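Local atomic coordinates of 6-phospho-beta-d glycosidase (Streptococcus pyogenes, PDB entry 5FOO), a protein that probably hydrolyses 6-phospho-beta-glucosides as a glycoside hydrolase of family 1, and binds 6-phosphocyclophellitol in its active-site pocket. Residues Met1-Gly11 against Phe453-Ile463. The protein carries 1 engineered substitution. Numbering follows the deposited sequence.
Sequences MLAFPKEFWWG and FKKVATHNRLI. With EDO (1,2-ethanediol), chain I.
N460 OD1 takes the indole N-H of W10, NE1 to OD1 2.7 Å, the shortest hydrogen bond between M1-G11 and F453-I463. The oxygen lies in the indole plane, while amide and ring planes stand 87° apart. With CG anti to the backbone N (chi1 -153°), the N460 amide reaches between W10 and the P5-F8 turn, where ND2 donates to P5 O at 2.9 Å from above that carbonyl's plane. N460 O accepts from F4 N at 3.0 Å, so this residue, of positive phi just past the helix end, ties down the loop with backbone and side chain alike. W10 lies flat against the helix: A457 CA sits 3.7 Å from the centroid of its five-membered ring and V456 CG1 packs over the six-membered one. F8 CD2 backs the opposite face, and the F453 ring meets W10 CE3 obliquely. Beyond N460, L2 and L462 exchange two backbone bonds as an antiparallel hydrogen-bonded pair, and L2 CD2 touches L462 CD1. The contact joins the N-terminus to the last modelled residues of the (beta/alpha)8 barrel chain: helix 448-459 packs on its first strand, 9-13, beside strand 410-416, while helix 387-405 meets L2, F4 and F8.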
loop_
_atom_site.group_PDB
_atom_site.type_symbol
_atom_site.label_atom_id
_atom_site.label_comp_id
_atom_site.label_asym_id
_atom_site.label_seq_id
_atom_site.Cartn_x
_atom_site.Cartn_y
_atom_site.Cartn_z
ATOM N N MET A 1 8.333 -0.198 -29.160
ATOM C CA MET A 1 6.973 -0.347 -29.760
ATOM C C MET A 1 5.808 0.161 -28.862
ATOM O O MET A 1 4.868 0.681 -29.400
ATOM C CB MET A 1 6.698 -1.778 -30.217
ATOM C CG MET A 1 5.570 -1.841 -31.259
ATOM S SD MET A 1 4.706 -3.428 -31.499
ATOM C CE MET A 1 4.514 -4.095 -29.830
ATOM N N LEU A 2 5.839 0.025 -27.533
ATOM C CA LEU A 2 4.778 0.616 -26.647
ATOM C C LEU A 2 5.395 1.756 -25.834
ATOM O O LEU A 2 6.070 1.546 -24.801
ATOM C CB LEU A 2 4.194 -0.460 -25.685
ATOM C CG LEU A 2 2.956 -1.273 -26.044
ATOM C CD1 LEU A 2 2.840 -1.556 -27.530
ATOM C CD2 LEU A 2 2.881 -2.553 -25.203
ATOM N N ALA A 3 5.216 2.975 -26.309
ATOM C CA ALA A 3 5.850 4.102 -25.683
ATOM C C ALA A 3 4.959 4.725 -24.559
ATOM O O ALA A 3 3.781 4.944 -24.735
ATOM C CB ALA A 3 6.204 5.133 -26.742
ATOM N N PHE A 4 5.569 5.113 -23.444
ATOM C CA PHE A 4 4.824 5.656 -22.300
ATOM C C PHE A 4 4.833 7.188 -22.294
ATOM O O PHE A 4 5.653 7.786 -22.991
ATOM C CB PHE A 4 5.397 5.016 -21.001
ATOM C CG PHE A 4 4.870 3.624 -20.759
ATOM C CD1 PHE A 4 5.413 2.539 -21.426
ATOM C CD2 PHE A 4 3.782 3.415 -19.921
ATOM C CE1 PHE A 4 4.910 1.256 -21.226
ATOM C CE2 PHE A 4 3.264 2.166 -19.743
ATOM C CZ PHE A 4 3.824 1.082 -20.393
ATOM N N PRO A 5 3.947 7.824 -21.499
ATOM C CA PRO A 5 3.918 9.286 -21.481
ATOM C C PRO A 5 5.217 9.910 -21.037
ATOM O O PRO A 5 6.034 9.269 -20.391
ATOM C CB PRO A 5 2.783 9.599 -20.472
ATOM C CG PRO A 5 1.860 8.427 -20.574
ATOM C CD PRO A 5 2.759 7.248 -20.827
ATOM N N LYS A 6 5.428 11.172 -21.385
ATOM C CA LYS A 6 6.650 11.824 -21.011
ATOM C C LYS A 6 6.567 12.030 -19.512
ATOM O O LYS A 6 5.517 12.259 -18.981
ATOM C CB LYS A 6 6.853 13.167 -21.754
ATOM C CG LYS A 6 7.920 13.090 -22.851
ATOM C CD LYS A 6 7.456 13.641 -24.183
ATOM C CE LYS A 6 7.202 15.141 -24.125
ATOM N NZ LYS A 6 6.390 15.611 -25.289
ATOM N N GLU A 7 7.702 11.918 -18.862
ATOM C CA GLU A 7 7.840 12.099 -17.418
ATOM C C GLU A 7 7.074 11.061 -16.558
ATOM O O GLU A 7 6.896 11.239 -15.375
ATOM C CB GLU A 7 7.541 13.543 -17.042
ATOM C CG GLU A 7 8.493 14.499 -17.774
ATOM C CD GLU A 7 8.251 15.936 -17.415
ATOM O OE1 GLU A 7 7.079 16.391 -17.416
ATOM O OE2 GLU A 7 9.254 16.609 -17.127
ATOM N N PHE A 8 6.763 9.937 -17.178
ATOM C CA PHE A 8 6.241 8.778 -16.479
ATOM C C PHE A 8 7.179 8.359 -15.350
ATOM O O PHE A 8 8.448 8.310 -15.511
ATOM C CB PHE A 8 6.042 7.641 -17.476
ATOM C CG PHE A 8 5.007 6.609 -17.070
ATOM C CD1 PHE A 8 3.638 6.897 -17.129
ATOM C CD2 PHE A 8 5.404 5.351 -16.679
ATOM C CE1 PHE A 8 2.679 5.924 -16.837
ATOM C CE2 PHE A 8 4.459 4.376 -16.348
ATOM C CZ PHE A 8 3.103 4.668 -16.430
ATOM N N TRP A 9 6.576 8.039 -14.217
ATOM C CA TRP A 9 7.369 7.598 -13.064
ATOM C C TRP A 9 7.733 6.111 -13.227
ATOM O O TRP A 9 6.860 5.295 -13.492
ATOM C CB TRP A 9 6.588 7.737 -11.759
ATOM C CG TRP A 9 6.255 9.069 -11.302
ATOM C CD1 TRP A 9 6.356 10.290 -12.022
ATOM C CD2 TRP A 9 5.674 9.395 -10.031
ATOM N NE1 TRP A 9 5.961 11.326 -11.196
ATOM C CE2 TRP A 9 5.492 10.818 -10.001
ATOM C CE3 TRP A 9 5.261 8.628 -8.919
ATOM C CZ2 TRP A 9 4.964 11.494 -8.866
ATOM C CZ3 TRP A 9 4.716 9.289 -7.804
ATOM C CH2 TRP A 9 4.529 10.726 -7.810
ATOM N N TRP A 10 9.020 5.794 -13.033
ATOM C CA TRP A 10 9.474 4.462 -13.051
ATOM C C TRP A 10 10.298 4.225 -11.809
ATOM O O TRP A 10 11.254 4.954 -11.493
ATOM C CB TRP A 10 10.334 4.185 -14.245
ATOM C CG TRP A 10 9.716 4.334 -15.577
ATOM C CD1 TRP A 10 10.026 5.307 -16.516
ATOM C CD2 TRP A 10 8.867 3.384 -16.260
ATOM N NE1 TRP A 10 9.316 5.067 -17.657
ATOM C CE2 TRP A 10 8.613 3.893 -17.531
ATOM C CE3 TRP A 10 8.216 2.219 -15.873
ATOM C CZ2 TRP A 10 7.763 3.254 -18.431
ATOM C CZ3 TRP A 10 7.400 1.599 -16.771
ATOM C CH2 TRP A 10 7.179 2.121 -18.026
ATOM N N GLY A 11 9.950 3.172 -11.096
ATOM C CA GLY A 11 10.703 2.836 -9.889
ATOM C C GLY A 11 9.984 1.731 -9.162
ATOM O O GLY A 11 9.223 0.965 -9.761
ATOM N N PHE A 453 14.053 -4.084 -16.429
ATOM C CA PHE A 453 13.225 -2.944 -16.073
ATOM C C PHE A 453 14.038 -1.673 -16.322
ATOM O O PHE A 453 13.481 -0.667 -16.654
ATOM C CB PHE A 453 12.785 -3.022 -14.601
ATOM C CG PHE A 453 11.811 -1.950 -14.200
ATOM C CD1 PHE A 453 10.572 -1.899 -14.782
ATOM C CD2 PHE A 453 12.119 -1.046 -13.205
ATOM C CE1 PHE A 453 9.650 -0.921 -14.419
ATOM C CE2 PHE A 453 11.182 -0.112 -12.767
ATOM C CZ PHE A 453 9.979 -0.018 -13.429
ATOM N N LYS A 454 15.357 -1.744 -16.149
ATOM C CA LYS A 454 16.268 -0.641 -16.464
ATOM C C LYS A 454 16.089 -0.132 -17.885
ATOM O O LYS A 454 16.021 1.077 -18.114
ATOM C CB LYS A 454 17.722 -1.033 -16.224
ATOM C CG LYS A 454 18.749 0.059 -16.552
ATOM C CD LYS A 454 20.168 -0.489 -16.716
ATOM C CE LYS A 454 21.111 0.635 -17.148
ATOM N NZ LYS A 454 22.509 0.243 -16.838
ATOM N N LYS A 455 16.030 -1.075 -18.823
ATOM C CA LYS A 455 15.773 -0.802 -20.201
ATOM C C LYS A 455 14.441 -0.112 -20.438
ATOM O O LYS A 455 14.362 0.873 -21.168
ATOM C CB LYS A 455 15.830 -2.105 -21.018
ATOM C CG LYS A 455 15.903 -1.840 -22.514
ATOM C CD LYS A 455 16.072 -3.123 -23.291
ATOM C CE LYS A 455 16.101 -2.822 -24.786
ATOM N NZ LYS A 455 16.585 -4.001 -25.569
ATOM N N VAL A 456 13.379 -0.691 -19.900
ATOM C CA VAL A 456 12.061 -0.115 -19.971
ATOM C C VAL A 456 11.997 1.343 -19.414
ATOM O O VAL A 456 11.430 2.204 -20.039
ATOM C CB VAL A 456 11.024 -0.975 -19.212
ATOM C CG1 VAL A 456 9.692 -0.290 -19.174
ATOM C CG2 VAL A 456 10.885 -2.363 -19.849
ATOM N N ALA A 457 12.563 1.577 -18.249
ATOM C CA ALA A 457 12.511 2.867 -17.612
ATOM C C ALA A 457 13.336 3.868 -18.419
ATOM O O ALA A 457 12.915 4.956 -18.569
ATOM C CB ALA A 457 13.087 2.792 -16.230
ATOM N N THR A 458 14.518 3.465 -18.884
ATOM C CA THR A 458 15.454 4.353 -19.571
ATOM C C THR A 458 14.935 4.686 -20.944
ATOM O O THR A 458 14.993 5.812 -21.338
ATOM C CB THR A 458 16.846 3.694 -19.671
ATOM O OG1 THR A 458 17.308 3.461 -18.344
ATOM C CG2 THR A 458 17.845 4.550 -20.394
ATOM N N HIS A 459 14.424 3.725 -21.684
ATOM C CA HIS A 459 13.886 4.023 -23.006
ATOM C C HIS A 459 12.432 4.502 -22.992
ATOM O O HIS A 459 11.907 4.908 -24.034
ATOM C CB HIS A 459 14.083 2.846 -23.934
ATOM C CG HIS A 459 15.527 2.534 -24.171
ATOM N ND1 HIS A 459 15.961 1.321 -24.674
ATOM C CD2 HIS A 459 16.640 3.285 -23.980
ATOM C CE1 HIS A 459 17.279 1.342 -24.783
ATOM N NE2 HIS A 459 17.712 2.524 -24.373
ATOM N N ASN A 460 11.799 4.462 -21.819
ATOM C CA ASN A 460 10.407 4.848 -21.660
ATOM C C ASN A 460 9.473 4.077 -22.553
ATOM O O ASN A 460 8.527 4.629 -23.083
ATOM C CB ASN A 460 10.227 6.374 -21.807
ATOM C CG ASN A 460 9.010 6.888 -21.036
ATOM O OD1 ASN A 460 8.629 6.327 -20.001
ATOM N ND2 ASN A 460 8.356 7.911 -21.569
ATOM N N ARG A 461 9.722 2.775 -22.684
ATOM C CA ARG A 461 8.918 1.906 -23.540
ATOM C C ARG A 461 9.175 0.398 -23.307
ATOM O O ARG A 461 10.190 -0.005 -22.720
ATOM C CB ARG A 461 9.214 2.221 -25.027
ATOM C CG ARG A 461 10.601 1.713 -25.468
ATOM C CD ARG A 461 11.045 2.398 -26.749
ATOM N NE ARG A 461 12.156 1.663 -27.328
ATOM C CZ ARG A 461 12.792 2.031 -28.434
ATOM N NH1 ARG A 461 12.395 3.073 -29.093
ATOM N NH2 ARG A 461 13.777 1.314 -28.911
ATOM N N LEU A 462 8.254 -0.408 -23.809
ATOM C CA LEU A 462 8.349 -1.872 -23.833
ATOM C C LEU A 462 8.506 -2.456 -25.263
ATOM O O LEU A 462 7.974 -1.873 -26.185
ATOM C CB LEU A 462 7.004 -2.435 -23.413
ATOM C CG LEU A 462 6.451 -2.443 -22.038
ATOM C CD1 LEU A 462 5.008 -2.913 -22.119
ATOM C CD2 LEU A 462 7.229 -3.410 -21.199
ATOM N N ILE A 463 9.038 -3.690 -25.351
ATOM C CA ILE A 463 9.084 -4.633 -26.540
ATOM C C ILE A 463 9.888 -3.966 -27.614
ATOM O O ILE A 463 10.939 -3.418 -27.302
ATOM C CB ILE A 463 7.724 -5.190 -27.175
ATOM C CG1 ILE A 463 6.464 -5.124 -26.253
ATOM C CG2 ILE A 463 7.948 -6.634 -27.695
ATOM C CD1 ILE A 463 5.115 -5.449 -26.911
HETATM C C1 EDO I . 9.985 11.162 -12.127
HETATM O O1 EDO I . 10.188 12.403 -11.471
HETATM C C2 EDO I . 9.997 11.362 -13.642
HETATM O O2 EDO I . 9.065 12.398 -13.936
#